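Local coordinates for restriction endonuclease LpnPI (Legionella pneumophila subsp. pneumophila str. Philadelphia 1, PDB 4RZL), which is a cytosine modification-dependent restriction endonuclease, represented here by its N-terminal, SRA-like DNA recognition domain, which probably binds DNA, at residues W170-N174 and G175-Q179; N212-Y215 and Q216-S220. All blocks are in the same frame, centred on the assembly; numbering follows the deposited sequence.

Contact 1 (W170-N174 and G175-Q179)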
ATOM      1  N   TRP A 170      11.656 -13.031  12.889  1.00 12.17           N
ATOM      2  CA  TRP A 170      12.706 -12.571  13.792  1.00 15.55           C
ATOM      3  C   TRP A 170      13.859 -11.984  13.018  1.00 15.83           C
ATOM      4  O   TRP A 170      14.228 -12.494  11.962  1.00 20.98           O
ATOM      5  CB  TRP A 170      13.244 -13.722  14.656  1.00 17.80           C
ATOM      6  CG  TRP A 170      12.362 -14.153  15.782  1.00 16.53           C
ATOM      7  CD1 TRP A 170      11.487 -15.209  15.793  1.00 15.95           C
ATOM      8  CD2 TRP A 170      12.278 -13.545  17.076  1.00 16.71           C
ATOM      9  NE1 TRP A 170      10.875 -15.298  17.024  1.00 16.75           N
ATOM     10  CE2 TRP A 170      11.336 -14.287  17.826  1.00 12.36           C
ATOM     11  CE3 TRP A 170      12.919 -12.450  17.676  1.00 15.03           C
ATOM     12  CZ2 TRP A 170      11.014 -13.968  19.143  1.00 12.82           C
ATOM     13  CZ3 TRP A 170      12.599 -12.131  18.995  1.00 13.47           C
ATOM     14  CH2 TRP A 170      11.652 -12.887  19.712  1.00 11.80           C
ATOM     15  N   LYS A 171      14.432 -10.910  13.545  1.00 16.14           N
ATOM     16  CA  LYS A 171      15.707 -10.417  13.055  1.00 21.69           C
ATOM     17  C   LYS A 171      16.623 -10.104  14.234  1.00 14.67           C
ATOM     18  O   LYS A 171      16.165  -9.873  15.349  1.00 16.96           O
ATOM     19  CB  LYS A 171      15.524  -9.178  12.174  1.00 20.03           C
ATOM     20  CG  LYS A 171      15.022  -9.462  10.753  1.00 35.11           C
ATOM     21  CD  LYS A 171      16.185  -9.696   9.782  1.00 33.19           C
ATOM     22  CE  LYS A 171      15.728  -9.773   8.323  1.00 32.26           C
ATOM     23  NZ  LYS A 171      14.773 -10.898   8.083  1.00 36.97           N
ATOM     24  N   THR A 172      17.919 -10.103  13.967  1.00 15.94           N
ATOM     25  CA  THR A 172      18.914  -9.696  14.946  1.00 18.56           C
ATOM     26  C   THR A 172      19.634  -8.466  14.424  1.00 25.76           C
ATOM     27  O   THR A 172      20.066  -8.450  13.271  1.00 21.23           O
ATOM     28  CB  THR A 172      19.946 -10.806  15.216  1.00 20.07           C
ATOM     29  OG1 THR A 172      19.260 -12.012  15.546  1.00 22.72           O
ATOM     30  CG2 THR A 172      20.898 -10.416  16.377  1.00 17.05           C
ATOM     31  N   THR A 173      19.748  -7.440  15.264  1.00 19.50           N
ATOM     32  CA  THR A 173      20.537  -6.262  14.928  1.00 21.27           C
ATOM     33  C   THR A 173      21.512  -5.984  16.064  1.00 25.90           C
ATOM     34  O   THR A 173      21.080  -5.696  17.182  1.00 21.16           O
ATOM     35  CB  THR A 173      19.667  -5.022  14.697  1.00 18.28           C
ATOM     36  OG1 THR A 173      18.831  -5.219  13.541  1.00 23.01           O
ATOM     37  CG2 THR A 173      20.554  -3.783  14.501  1.00 21.35           C
ATOM     38  N   ASN A 174      22.810  -6.095  15.778  1.00 27.79           N
ATOM     39  CA  ASN A 174      23.849  -5.942  16.797  1.00 31.34           C
ATOM     40  C   ASN A 174      23.575  -6.802  18.023  1.00 24.25           C
ATOM     41  O   ASN A 174      23.595  -6.302  19.146  1.00 24.02           O
ATOM     42  CB  ASN A 174      23.975  -4.480  17.223  1.00 30.29           C
ATOM     43  CG  ASN A 174      24.459  -3.588  16.098  1.00 50.01           C
ATOM     44  OD1 ASN A 174      25.287  -3.995  15.281  1.00 41.43           O
ATOM     45  ND2 ASN A 174      23.932  -2.365  16.040  1.00 54.58           N
ATOM     46  N   GLY A 175      23.288  -8.084  17.803  1.00 22.42           N
ATOM     47  CA  GLY A 175      23.024  -8.998  18.901  1.00 19.46           C
ATOM     48  C   GLY A 175      21.660  -8.874  19.580  1.00 24.39           C
ATOM     49  O   GLY A 175      21.366  -9.648  20.489  1.00 31.28           O
ATOM     50  N   GLN A 176      20.812  -7.937  19.146  1.00 20.50           N
ATOM     51  CA  GLN A 176      19.482  -7.770  19.756  1.00 18.97           C
ATOM     52  C   GLN A 176      18.417  -8.351  18.841  1.00 19.33           C
ATOM     53  O   GLN A 176      18.309  -7.936  17.689  1.00 17.50           O
ATOM     54  CB  GLN A 176      19.167  -6.287  20.028  1.00 18.05           C
ATOM     55  CG  GLN A 176      20.033  -5.657  21.111  1.00 29.83           C
ATOM     56  CD  GLN A 176      19.440  -5.850  22.496  1.00 41.58           C
ATOM     57  OE1 GLN A 176      18.220  -6.006  22.650  1.00 40.25           O
ATOM     58  NE2 GLN A 176      20.298  -5.855  23.513  1.00 42.15           N
ATOM     59  N   ARG A 177      17.637  -9.308  19.345  1.00 13.56           N
ATOM     60  CA  ARG A 177      16.599  -9.956  18.535  1.00 14.70           C
ATOM     61  C   ARG A 177      15.231  -9.298  18.739  1.00 16.84           C
ATOM     62  O   ARG A 177      14.861  -8.931  19.863  1.00 15.91           O
ATOM     63  CB  ARG A 177      16.534 -11.456  18.855  1.00 12.56           C
ATOM     64  CG  ARG A 177      17.800 -12.220  18.428  1.00 12.98           C
ATOM     65  CD  ARG A 177      17.834 -13.619  19.051  1.00 13.87           C
ATOM     66  NE  ARG A 177      18.099 -13.557  20.492  1.00 14.75           N
ATOM     67  CZ  ARG A 177      18.080 -14.610  21.307  1.00 14.00           C
ATOM     68  NH1 ARG A 177      17.815 -15.820  20.832  1.00 13.75           N
ATOM     69  NH2 ARG A 177      18.327 -14.455  22.600  1.00 12.79           N
ATOM     70  N   PHE A 178      14.473  -9.169  17.649  1.00 16.47           N
ATOM     71  CA  PHE A 178      13.163  -8.522  17.687  1.00 14.20           C
ATOM     72  C   PHE A 178      12.314  -9.045  16.535  1.00 16.30           C
ATOM     73  O   PHE A 178      12.839  -9.663  15.609  1.00 15.48           O
ATOM     74  CB  PHE A 178      13.309  -6.993  17.609  1.00 12.51           C
ATOM     75  CG  PHE A 178      13.970  -6.517  16.339  1.00 15.45           C
ATOM     76  CD1 PHE A 178      15.346  -6.597  16.186  1.00 11.40           C
ATOM     77  CD2 PHE A 178      13.213  -5.994  15.298  1.00 13.53           C
ATOM     78  CE1 PHE A 178      15.953  -6.176  15.022  1.00 17.26           C
ATOM     79  CE2 PHE A 178      13.802  -5.564  14.130  1.00 14.61           C
ATOM     80  CZ  PHE A 178      15.175  -5.649  13.980  1.00 21.97           C
ATOM     81  N   GLN A 179      11.009  -8.795  16.592  1.00 15.35           N
ATOM     82  CA  GLN A 179      10.090  -9.316  15.577  1.00 13.83           C
ATOM     83  C   GLN A 179       9.446  -8.219  14.736  1.00 16.12           C
ATOM     84  O   GLN A 179       9.248  -7.090  15.194  1.00 12.73           O
ATOM     85  CB  GLN A 179       8.994 -10.155  16.237  1.00 14.87           C
ATOM     86  CG  GLN A 179       9.462 -11.470  16.849  1.00 15.37           C
ATOM     87  CD  GLN A 179       8.298 -12.270  17.403  1.00 21.85           C
ATOM     88  OE1 GLN A 179       7.593 -11.813  18.308  1.00 20.91           O
ATOM     89  NE2 GLN A 179       8.074 -13.460  16.840  1.00 17.70           N
TER

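Contact 2 (N212-Y215 and Q216-S220)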
ATOM      1  N   ASN A 212     -14.751  -1.013  -7.885  1.00 16.32           N
ATOM      2  CA  ASN A 212     -15.697  -2.124  -7.898  1.00 16.64           C
ATOM      3  C   ASN A 212     -15.051  -3.498  -7.612  1.00 15.26           C
ATOM      4  O   ASN A 212     -15.635  -4.297  -6.888  1.00 18.51           O
ATOM      5  CB  ASN A 212     -16.466  -2.146  -9.222  1.00 17.56           C
ATOM      6  CG  ASN A 212     -17.749  -1.312  -9.158  1.00 22.75           C
ATOM      7  OD1 ASN A 212     -17.941  -0.505  -8.237  1.00 25.29           O
ATOM      8  ND2 ASN A 212     -18.620  -1.494 -10.137  1.00 29.24           N
ATOM      9  N   PRO A 213     -13.845  -3.774  -8.149  1.00 16.91           N
ATOM     10  CA  PRO A 213     -13.255  -5.062  -7.742  1.00 13.63           C
ATOM     11  C   PRO A 213     -12.899  -5.130  -6.253  1.00 14.90           C
ATOM     12  O   PRO A 213     -12.845  -6.218  -5.683  1.00 12.05           O
ATOM     13  CB  PRO A 213     -11.996  -5.161  -8.607  1.00 15.32           C
ATOM     14  CG  PRO A 213     -12.341  -4.353  -9.831  1.00 12.98           C
ATOM     15  CD  PRO A 213     -13.129  -3.185  -9.296  1.00 12.27           C
ATOM     16  N   PHE A 214     -12.660  -3.984  -5.630  1.00 11.66           N
ATOM     17  CA  PHE A 214     -12.416  -3.971  -4.192  1.00 14.00           C
ATOM     18  C   PHE A 214     -13.716  -4.298  -3.467  1.00 14.62           C
ATOM     19  O   PHE A 214     -13.747  -5.140  -2.572  1.00 12.84           O
ATOM     20  CB  PHE A 214     -11.865  -2.621  -3.720  1.00 11.74           C
ATOM     21  CG  PHE A 214     -11.854  -2.471  -2.221  1.00 15.10           C
ATOM     22  CD1 PHE A 214     -10.885  -3.104  -1.458  1.00 15.23           C
ATOM     23  CD2 PHE A 214     -12.827  -1.722  -1.577  1.00 16.66           C
ATOM     24  CE1 PHE A 214     -10.877  -2.979  -0.080  1.00 13.93           C
ATOM     25  CE2 PHE A 214     -12.825  -1.588  -0.198  1.00 16.92           C
ATOM     26  CZ  PHE A 214     -11.854  -2.219   0.552  1.00 15.03           C
ATOM     27  N   TYR A 215     -14.796  -3.630  -3.860  1.00 13.60           N
ATOM     28  CA  TYR A 215     -16.087  -3.848  -3.196  1.00 13.78           C
ATOM     29  C   TYR A 215     -16.603  -5.261  -3.426  1.00 13.35           C
ATOM     30  O   TYR A 215     -17.254  -5.834  -2.569  1.00 16.45           O
ATOM     31  CB  TYR A 215     -17.099  -2.808  -3.667  1.00 15.85           C
ATOM     32  CG  TYR A 215     -16.738  -1.431  -3.171  1.00 20.58           C
ATOM     33  CD1 TYR A 215     -16.583  -1.195  -1.806  1.00 24.69           C
ATOM     34  CD2 TYR A 215     -16.521  -0.381  -4.049  1.00 21.55           C
ATOM     35  CE1 TYR A 215     -16.239   0.050  -1.334  1.00 30.56           C
ATOM     36  CE2 TYR A 215     -16.181   0.876  -3.585  1.00 19.21           C
ATOM     37  CZ  TYR A 215     -16.044   1.085  -2.227  1.00 28.67           C
ATOM     38  OH  TYR A 215     -15.699   2.333  -1.745  1.00 36.02           O
ATOM     39  N   GLN A 216     -16.275  -5.827  -4.579  1.00 13.11           N
ATOM     40  CA  GLN A 216     -16.571  -7.218  -4.845  1.00 19.48           C
ATOM     41  C   GLN A 216     -15.816  -8.114  -3.853  1.00 18.98           C
ATOM     42  O   GLN A 216     -16.402  -9.025  -3.262  1.00 14.91           O
ATOM     43  CB  GLN A 216     -16.219  -7.567  -6.294  1.00 16.21           C
ATOM     44  CG  GLN A 216     -16.705  -8.942  -6.749  1.00 18.42           C
ATOM     45  CD  GLN A 216     -15.865 -10.087  -6.243  1.00 28.52           C
ATOM     46  OE1 GLN A 216     -16.388 -11.052  -5.673  1.00 37.07           O
ATOM     47  NE2 GLN A 216     -14.558 -10.002  -6.458  1.00 34.52           N
ATOM     48  N   TRP A 217     -14.517  -7.867  -3.686  1.00 15.42           N
ATOM     49  CA  TRP A 217     -13.715  -8.641  -2.737  1.00 15.56           C
ATOM     50  C   TRP A 217     -14.259  -8.519  -1.311  1.00 13.62           C
ATOM     51  O   TRP A 217     -14.286  -9.498  -0.570  1.00 14.55           O
ATOM     52  CB  TRP A 217     -12.242  -8.202  -2.765  1.00 15.40           C
ATOM     53  CG  TRP A 217     -11.425  -8.856  -1.689  1.00 13.66           C
ATOM     54  CD1 TRP A 217     -10.823 -10.095  -1.740  1.00 11.83           C
ATOM     55  CD2 TRP A 217     -11.127  -8.316  -0.386  1.00 13.04           C
ATOM     56  NE1 TRP A 217     -10.160 -10.343  -0.554  1.00 13.28           N
ATOM     57  CE2 TRP A 217     -10.329  -9.275   0.292  1.00 12.42           C
ATOM     58  CE3 TRP A 217     -11.435  -7.112   0.263  1.00 13.14           C
ATOM     59  CZ2 TRP A 217      -9.854  -9.070   1.599  1.00 13.63           C
ATOM     60  CZ3 TRP A 217     -10.965  -6.908   1.562  1.00 13.87           C
ATOM     61  CH2 TRP A 217     -10.181  -7.888   2.216  1.00 13.50           C
ATOM     62  N   LYS A 218     -14.676  -7.313  -0.927  1.00 15.94           N
ATOM     63  CA  LYS A 218     -15.248  -7.097   0.404  1.00 16.91           C
ATOM     64  C   LYS A 218     -16.436  -8.023   0.634  1.00 19.11           C
ATOM     65  O   LYS A 218     -16.597  -8.580   1.723  1.00 17.88           O
ATOM     66  CB  LYS A 218     -15.692  -5.643   0.578  1.00 17.01           C
ATOM     67  CG  LYS A 218     -14.542  -4.677   0.696  1.00 19.76           C
ATOM     68  CD  LYS A 218     -14.182  -4.472   2.140  1.00 21.01           C
ATOM     69  CE  LYS A 218     -15.269  -3.708   2.856  1.00 22.83           C
ATOM     70  NZ  LYS A 218     -14.771  -3.148   4.139  1.00 22.33           N
ATOM     71  N   ILE A 219     -17.255  -8.185  -0.408  1.00 17.30           N
ATOM     72  CA  ILE A 219     -18.434  -9.051  -0.342  1.00 17.34           C
ATOM     73  C   ILE A 219     -18.079 -10.533  -0.280  1.00 18.44           C
ATOM     74  O   ILE A 219     -18.586 -11.256   0.573  1.00 18.38           O
ATOM     75  CB  ILE A 219     -19.375  -8.824  -1.556  1.00 13.49           C
ATOM     76  CG1 ILE A 219     -19.984  -7.426  -1.484  1.00 21.10           C
ATOM     77  CG2 ILE A 219     -20.480  -9.865  -1.574  1.00 19.33           C
ATOM     78  CD1 ILE A 219     -20.833  -7.060  -2.685  1.00 24.85           C
ATOM     79  N   SER A 220     -17.206 -10.982  -1.178  1.00 14.22           N
ATOM     80  CA  SER A 220     -16.987 -12.418  -1.376  1.00 19.53           C
ATOM     81  C   SER A 220     -15.691 -12.980  -0.792  1.00 23.55           C
ATOM     82  O   SER A 220     -15.572 -14.193  -0.608  1.00 23.21           O
ATOM     83  CB  SER A 220     -16.998 -12.735  -2.865  1.00 20.33           C
ATOM     84  OG  SER A 220     -15.813 -12.234  -3.471  1.00 25.76           O
TER
HETATM   85  O   HOH W   1     -12.062  -8.611  -6.862  1.00 22.29           O

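Contact 1 (W170-N174 and G175-Q179)
Residues 170-174 and 175-179 form the end of a two-stranded antiparallel beta hairpin, closed by a type I' turn from Thr173 to Gln176, the short strand axes 4.6 Å apart at 148°. Lys171 and Phe178 are a hydrogen-bonded pair, with Lys171 N to Phe178 O at 2.9 Å and a matching return bond. Thr173 and Gln176 form the next such pair; there the bond from Gln176 N reaches Thr173 O from above the carbonyl plane, as the chain reverses through Asn174 and Gly175, both with positive phi.

On the face carrying Trp170, Thr172, Arg177 and Gln179, the Gln179 chain crosses one face of the indole at a slant. Its CG sits 3.4 Å from the centroid of the Trp170 six-membered ring, a CH-pi contact over the ring centre. Beyond CG the extended chain carries NE2 over the pyrrole side, the amide stacked at 24° to the ring. Farther toward the turn, Thr172 and Arg177 lie side by side, OG1 of Thr172 3.2 Å from CG of Arg177.

The other face holds the buried Phe178. Its chi1 of 61° turns the ring over the adjacent strand, with CD1 3.5 Å from Lys171 O and CE1 meeting Thr173 OG1 at the ring edge, 3.4 Å away. Trp77 makes a cation-pi contact with Lys171.

Four backbone hydrogen bonds thus set the register; CH-pi and stacking contact hold the largely exposed face, whereas the Phe178 ring, touched by Pro97 and Trp77, ties the opposite face to neighbouring loops.

Contact 2 (N212-Y215 and Q216-S220)
Residues 212-220 make one short alpha helix, in which the amides of Gln216, Trp217, Lys218 and Ile219 each bond to the carbonyl oxygen four residues back. The bond from Gln216 N to Asn212 O is 2.8 Å, whereas the one from Ile219 N to Tyr215 O stretches to 3.2 Å.

Phe214 and Lys218, one turn apart, carry the main side-chain contact. The lysine CG stands over one face of the Phe214 ring, displaced toward the rim, a CH-pi contact 3.9 Å from the centroid and 23° off the normal. Bends at chi2 (-92°) and chi3 (-69°) fold the Lys218 chain across the ring, placing CD 3.6 Å from Phe214 CZ. The aliphatic part of the lysine therefore packs on one face of the ring, near its CE2-CZ side, while NZ bonds to the carbonyl oxygens of Val129 and Arg127.

Trp217 comes to the same ring obliquely, its CE3 lying 4.2 Å from CE1 of Phe214. The two buried aromatics both rest on Val154 of strand 147-155, so this side of the helix packs against the sheet. Arg126 and Val129 add to the packing around Trp217.

Tyr215 takes the rim of the Phe214 ring, at CD2, against one of its own faces. Its hydroxyl is hydrogen-bonded to Gln207, and its side chain is about 4 Å from a bound pentaethylene glycol, probably a crystallisation additive.

Polar bonds run along the flank with Pro213, Gln216 and Ser220. A water donates to Pro213 O at 2.8 Å and weakly accepts from Gln216 NE2, an amide nitrogen that also bonds to Lys222 O. At the other end of this amide, Gln216 OE1 accepts a short 2.6 Å hydrogen bond from Ser220 OG.

Contact 1 and contact 2 lie on opposite sides of the chain's centre, their own centres 38 Å apart and their nearest atoms about 23 Å apart, so neither touches the other. The hairpin tip is the more peripheral, its centre 26 Å from that of the chain against 17 Å for the helix. Strand 147-155 joins them structurally: it pairs with strand 176-187, which begins in contact 1, and its Val154 and Pro155 receive the helix of contact 2. One sheet thus extends into a largely exposed hairpin at one end and supports a packed helix elsewhere.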